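PEPTIDE N-myristoyltransferase (Saccharomyces cerevisiae, PDB 1IIC) catalyses the transfer of myristate from myristoyl-CoA to the N-terminal glycine of protein substrates. Local coordinates at residues Val283-Phe296 and Arg343-Ala355. Sequence-based numbering, arbitrary orientation.
Sequences VEQPDGKITDFFSF and RLCELIYDACILA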
loop_
_atom_site.group_PDB
_atom_site.type_symbol
_atom_site.label_atom_id
_atom_site.label_comp_id
_atom_site.label_asym_id
_atom_site.label_seq_id
_atom_site.Cartn_x
_atom_site.Cartn_y
_atom_site.Cartn_z
ATOM N N VAL A 283 13.227 -2.783 -17.979
ATOM C CA VAL A 283 13.447 -3.402 -19.277
ATOM C C VAL A 283 14.276 -2.387 -20.054
ATOM O O VAL A 283 13.865 -1.237 -20.219
ATOM C CB VAL A 283 12.133 -3.682 -20.041
ATOM C CG1 VAL A 283 12.456 -4.186 -21.443
ATOM C CG2 VAL A 283 11.296 -4.727 -19.303
ATOM N N GLU A 284 15.452 -2.813 -20.506
ATOM C CA GLU A 284 16.353 -1.948 -21.263
ATOM C C GLU A 284 16.538 -2.430 -22.709
ATOM O O GLU A 284 16.863 -3.590 -22.950
ATOM C CB GLU A 284 17.712 -1.884 -20.557
ATOM C CG GLU A 284 18.768 -1.134 -21.333
ATOM C CD GLU A 284 20.074 -1.016 -20.582
ATOM O OE1 GLU A 284 20.572 -2.051 -20.083
ATOM O OE2 GLU A 284 20.606 0.113 -20.507
ATOM N N GLN A 285 16.328 -1.532 -23.665
ATOM C CA GLN A 285 16.474 -1.863 -25.080
ATOM C C GLN A 285 17.934 -1.735 -25.530
ATOM O O GLN A 285 18.721 -1.006 -24.925
ATOM C CB GLN A 285 15.586 -0.950 -25.926
ATOM C CG GLN A 285 14.101 -0.970 -25.548
ATOM C CD GLN A 285 13.508 -2.373 -25.500
ATOM O OE1 GLN A 285 13.906 -3.258 -26.258
ATOM N NE2 GLN A 285 12.537 -2.575 -24.613
ATOM N N PRO A 286 18.310 -2.434 -26.611
ATOM C CA PRO A 286 19.686 -2.380 -27.109
ATOM C C PRO A 286 20.321 -0.994 -27.189
ATOM O O PRO A 286 21.539 -0.886 -27.137
ATOM C CB PRO A 286 19.581 -3.063 -28.468
ATOM C CG PRO A 286 18.526 -4.102 -28.219
ATOM C CD PRO A 286 17.478 -3.296 -27.476
ATOM N N ASP A 287 19.515 0.059 -27.315
ATOM C CA ASP A 287 20.047 1.422 -27.396
ATOM C C ASP A 287 20.175 2.089 -26.020
ATOM O O ASP A 287 20.362 3.304 -25.921
ATOM C CB ASP A 287 19.159 2.285 -28.299
ATOM C CG ASP A 287 17.716 2.323 -27.833
ATOM O OD1 ASP A 287 16.860 2.896 -28.545
ATOM O OD2 ASP A 287 17.437 1.774 -26.747
ATOM N N GLY A 288 20.073 1.284 -24.967
ATOM C CA GLY A 288 20.189 1.801 -23.616
ATOM C C GLY A 288 18.914 2.402 -23.054
ATOM O O GLY A 288 18.863 2.782 -21.888
ATOM N N LYS A 289 17.874 2.485 -23.874
ATOM C CA LYS A 289 16.615 3.057 -23.419
ATOM C C LYS A 289 15.826 2.156 -22.483
ATOM O O LYS A 289 15.693 0.957 -22.720
ATOM C CB LYS A 289 15.745 3.451 -24.615
ATOM C CG LYS A 289 15.848 4.935 -25.010
ATOM C CD LYS A 289 17.299 5.390 -25.266
ATOM C CE LYS A 289 18.099 5.583 -23.963
ATOM N NZ LYS A 289 19.570 5.629 -24.198
ATOM N N ILE A 290 15.316 2.748 -21.407
ATOM C CA ILE A 290 14.511 2.015 -20.441
ATOM C C ILE A 290 13.058 2.307 -20.784
ATOM O O ILE A 290 12.595 3.446 -20.687
ATOM C CB ILE A 290 14.827 2.460 -19.005
ATOM C CG1 ILE A 290 16.245 2.013 -18.644
ATOM C CG2 ILE A 290 13.812 1.870 -18.031
ATOM C CD1 ILE A 290 16.672 2.408 -17.266
ATOM N N THR A 291 12.351 1.264 -21.198
ATOM C CA THR A 291 10.962 1.386 -21.608
ATOM C C THR A 291 9.926 0.789 -20.650
ATOM O O THR A 291 8.736 1.022 -20.825
ATOM C CB THR A 291 10.770 0.728 -22.982
ATOM O OG1 THR A 291 11.190 -0.642 -22.910
ATOM C CG2 THR A 291 11.600 1.453 -24.045
ATOM N N ASP A 292 10.367 0.024 -19.656
ATOM C CA ASP A 292 9.446 -0.598 -18.707
ATOM C C ASP A 292 10.002 -0.631 -17.291
ATOM O O ASP A 292 11.210 -0.613 -17.075
ATOM C CB ASP A 292 9.104 -2.036 -19.138
ATOM C CG ASP A 292 8.512 -2.102 -20.531
ATOM O OD1 ASP A 292 9.287 -2.250 -21.501
ATOM O OD2 ASP A 292 7.277 -1.985 -20.657
ATOM N N PHE A 293 9.101 -0.692 -16.324
ATOM C CA PHE A 293 9.488 -0.704 -14.927
ATOM C C PHE A 293 8.346 -1.260 -14.102
ATOM O O PHE A 293 7.194 -0.913 -14.326
ATOM C CB PHE A 293 9.814 0.725 -14.475
ATOM C CG PHE A 293 9.716 0.941 -12.988
ATOM C CD1 PHE A 293 8.665 1.677 -12.447
ATOM C CD2 PHE A 293 10.667 0.409 -12.126
ATOM C CE1 PHE A 293 8.563 1.878 -11.075
ATOM C CE2 PHE A 293 10.572 0.603 -10.749
ATOM C CZ PHE A 293 9.517 1.339 -10.223
ATOM N N PHE A 294 8.666 -2.157 -13.179
ATOM C CA PHE A 294 7.649 -2.700 -12.304
ATOM C C PHE A 294 8.284 -3.183 -11.017
ATOM O O PHE A 294 9.454 -3.566 -10.985
ATOM C CB PHE A 294 6.844 -3.817 -12.991
ATOM C CG PHE A 294 7.624 -5.065 -13.270
ATOM C CD1 PHE A 294 7.974 -5.401 -14.573
ATOM C CD2 PHE A 294 7.969 -5.935 -12.238
ATOM C CE1 PHE A 294 8.649 -6.584 -14.842
ATOM C CE2 PHE A 294 8.647 -7.122 -12.502
ATOM C CZ PHE A 294 8.985 -7.446 -13.803
ATOM N N SER A 295 7.508 -3.154 -9.944
ATOM C CA SER A 295 8.028 -3.573 -8.658
ATOM C C SER A 295 6.965 -4.241 -7.816
ATOM O O SER A 295 5.776 -4.124 -8.092
ATOM C CB SER A 295 8.562 -2.357 -7.899
ATOM O OG SER A 295 7.512 -1.436 -7.661
ATOM N N PHE A 296 7.414 -4.965 -6.802
ATOM C CA PHE A 296 6.515 -5.609 -5.867
ATOM C C PHE A 296 7.285 -5.713 -4.560
ATOM O O PHE A 296 8.517 -5.685 -4.567
ATOM C CB PHE A 296 6.063 -6.987 -6.373
ATOM C CG PHE A 296 7.182 -7.987 -6.584
ATOM C CD1 PHE A 296 7.675 -8.744 -5.525
ATOM C CD2 PHE A 296 7.696 -8.213 -7.863
ATOM C CE1 PHE A 296 8.667 -9.721 -5.734
ATOM C CE2 PHE A 296 8.687 -9.185 -8.086
ATOM C CZ PHE A 296 9.172 -9.940 -7.023
ATOM N N ARG A 343 1.316 -5.119 -23.247
ATOM C CA ARG A 343 2.591 -4.950 -22.558
ATOM C C ARG A 343 2.487 -5.278 -21.064
ATOM O O ARG A 343 3.339 -5.969 -20.507
ATOM C CB ARG A 343 3.107 -3.523 -22.752
ATOM C CG ARG A 343 4.549 -3.325 -22.337
ATOM C CD ARG A 343 5.445 -4.367 -23.005
ATOM N NE ARG A 343 6.860 -4.064 -22.850
ATOM C CZ ARG A 343 7.840 -4.809 -23.347
ATOM N NH1 ARG A 343 7.559 -5.916 -24.034
ATOM N NH2 ARG A 343 9.103 -4.428 -23.185
ATOM N N LEU A 344 1.433 -4.789 -20.423
ATOM C CA LEU A 344 1.229 -5.040 -18.999
ATOM C C LEU A 344 1.036 -6.524 -18.736
ATOM O O LEU A 344 1.577 -7.064 -17.775
ATOM C CB LEU A 344 0.026 -4.245 -18.472
ATOM C CG LEU A 344 0.173 -2.715 -18.486
ATOM C CD1 LEU A 344 -1.018 -2.089 -17.776
ATOM C CD2 LEU A 344 1.479 -2.291 -17.796
ATOM N N CYS A 345 0.261 -7.188 -19.580
ATOM C CA CYS A 345 0.065 -8.621 -19.407
ATOM C C CYS A 345 1.420 -9.325 -19.488
ATOM O O CYS A 345 1.646 -10.314 -18.795
ATOM C CB CYS A 345 -0.883 -9.176 -20.481
ATOM S SG CYS A 345 -2.619 -8.813 -20.177
ATOM N N GLU A 346 2.320 -8.811 -20.330
ATOM C CA GLU A 346 3.657 -9.399 -20.480
ATOM C C GLU A 346 4.509 -9.131 -19.245
ATOM O O GLU A 346 5.053 -10.050 -18.639
ATOM C CB GLU A 346 4.379 -8.818 -21.705
ATOM C CG GLU A 346 3.777 -9.182 -23.055
ATOM C CD GLU A 346 4.437 -8.442 -24.227
ATOM O OE1 GLU A 346 4.106 -8.769 -25.388
ATOM O OE2 GLU A 346 5.277 -7.536 -23.992
ATOM N N LEU A 347 4.638 -7.858 -18.890
ATOM C CA LEU A 347 5.431 -7.465 -17.732
ATOM C C LEU A 347 4.949 -8.084 -16.415
ATOM O O LEU A 347 5.748 -8.608 -15.629
ATOM C CB LEU A 347 5.425 -5.940 -17.587
ATOM C CG LEU A 347 6.113 -5.092 -18.654
ATOM C CD1 LEU A 347 6.083 -3.642 -18.223
ATOM C CD2 LEU A 347 7.554 -5.538 -18.850
ATOM N N ILE A 348 3.644 -8.032 -16.168
ATOM C CA ILE A 348 3.127 -8.560 -14.917
ATOM C C ILE A 348 3.154 -10.088 -14.862
ATOM O O ILE A 348 3.157 -10.673 -13.780
ATOM C CB ILE A 348 1.715 -7.992 -14.636
ATOM C CG1 ILE A 348 1.797 -6.459 -14.619
ATOM C CG2 ILE A 348 1.192 -8.482 -13.273
ATOM C CD1 ILE A 348 2.853 -5.893 -13.660
ATOM N N TYR A 349 3.192 -10.735 -16.023
ATOM C CA TYR A 349 3.270 -12.195 -16.067
ATOM C C TYR A 349 4.682 -12.569 -15.593
ATOM O O TYR A 349 4.879 -13.547 -14.880
ATOM C CB TYR A 349 3.048 -12.697 -17.492
ATOM C CG TYR A 349 2.995 -14.205 -17.619
ATOM C CD1 TYR A 349 1.956 -14.932 -17.047
ATOM C CD2 TYR A 349 3.949 -14.896 -18.367
ATOM C CE1 TYR A 349 1.856 -16.322 -17.223
ATOM C CE2 TYR A 349 3.861 -16.290 -18.553
ATOM C CZ TYR A 349 2.809 -16.989 -17.978
ATOM O OH TYR A 349 2.690 -18.348 -18.170
ATOM N N ASP A 350 5.664 -11.777 -16.004
ATOM C CA ASP A 350 7.044 -11.985 -15.585
ATOM C C ASP A 350 7.164 -11.624 -14.100
ATOM O O ASP A 350 7.958 -12.210 -13.369
ATOM C CB ASP A 350 7.986 -11.109 -16.412
ATOM C CG ASP A 350 8.251 -11.688 -17.797
ATOM O OD1 ASP A 350 8.925 -11.022 -18.612
ATOM O OD2 ASP A 350 7.782 -12.819 -18.069
ATOM N N ALA A 351 6.370 -10.653 -13.659
ATOM C CA ALA A 351 6.394 -10.245 -12.262
ATOM C C ALA A 351 5.955 -11.430 -11.407
ATOM O O ALA A 351 6.529 -11.674 -10.362
ATOM C CB ALA A 351 5.472 -9.061 -12.040
ATOM N N CYS A 352 4.943 -12.169 -11.858
ATOM C CA CYS A 352 4.469 -13.331 -11.112
ATOM C C CYS A 352 5.542 -14.408 -11.094
ATOM O O CYS A 352 5.692 -15.148 -10.109
ATOM C CB CYS A 352 3.192 -13.903 -11.738
ATOM S SG CYS A 352 1.745 -12.852 -11.606
ATOM N N ILE A 353 6.277 -14.503 -12.199
ATOM C CA ILE A 353 7.352 -15.479 -12.318
ATOM C C ILE A 353 8.472 -15.101 -11.360
ATOM O O ILE A 353 9.032 -15.960 -10.672
ATOM C CB ILE A 353 7.891 -15.532 -13.765
ATOM C CG1 ILE A 353 6.865 -16.227 -14.660
ATOM C CG2 ILE A 353 9.225 -16.271 -13.813
ATOM C CD1 ILE A 353 7.134 -16.062 -16.153
ATOM N N LEU A 354 8.797 -13.815 -11.307
ATOM C CA LEU A 354 9.849 -13.356 -10.411
ATOM C C LEU A 354 9.439 -13.470 -8.942
ATOM O O LEU A 354 10.261 -13.807 -8.094
ATOM C CB LEU A 354 10.229 -11.915 -10.745
ATOM C CG LEU A 354 10.978 -11.813 -12.066
ATOM C CD1 LEU A 354 10.852 -10.417 -12.660
ATOM C CD2 LEU A 354 12.436 -12.184 -11.810
ATOM N N ALA A 355 8.172 -13.193 -8.641
ATOM C CA ALA A 355 7.686 -13.287 -7.259
ATOM C C ALA A 355 7.659 -14.742 -6.813
ATOM O O ALA A 355 8.026 -15.061 -5.680
ATOM C CB ALA A 355 6.291 -12.688 -7.148
HETATM O O HOH W 1 11.365 -5.404 -24.298
#
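Phe296 lays one face of its ring over Ala355, whose CB stands 4.2 Å from the ring centroid in a CH-pi contact displaced toward the rim; the ring also stacks with Phe279 of strand 278-284. Two residues back on the strand, the Phe294 ring takes Leu347 O over a face, CE1 lying 3.6 Å from that oxygen, and meets Leu354 CD1 edge-on at CZ, in its own plane. Ala351 CB reaches CE2 of the same ring obliquely, 3.7 Å away. Both phenylalanines set CG between backbone N and carbonyl carbon, which turns the rings toward the helix, Phe294 against Leu347, Ala351 and Leu354 and Phe296 one step further on, against Leu354 and Ala355.

A third flat group, the guanidinium of Arg343, closes the other end, gripping Asp292 side-on. Its NH2 donates to Asp292 OD1 at 2.8 Å. Its NE donates to Asp292 OD2 at 3.1 Å. Both oxygens lie near the guanidinium plane, yet the donors approach from above the carboxylate, the two planes being 54° apart. Thr291 OG1 donates to OD1 from the carboxylate face opposite to Arg343 NH2, and Thr322 of the adjoining strand bonds OD2, so each oxygen is held twice and the carboxylate's rotation is probably fixed. Arg343 NH1 turns back to Glu346 OE2 (2.8 Å), while a water at the guanidinium edge links NH2 to Gln285 NE2. Between the polar and aromatic ends, Leu347 fits its methyls against Asp292 CB and Val283 CG2.

Strand 290-296, hairpin-paired with 278-284, thus illustrates helix-on-sheet packing, its axis 38° from that of helix segment 343-355, within the C-terminal half of the acetyltransferase-related N-myristoyltransferase fold.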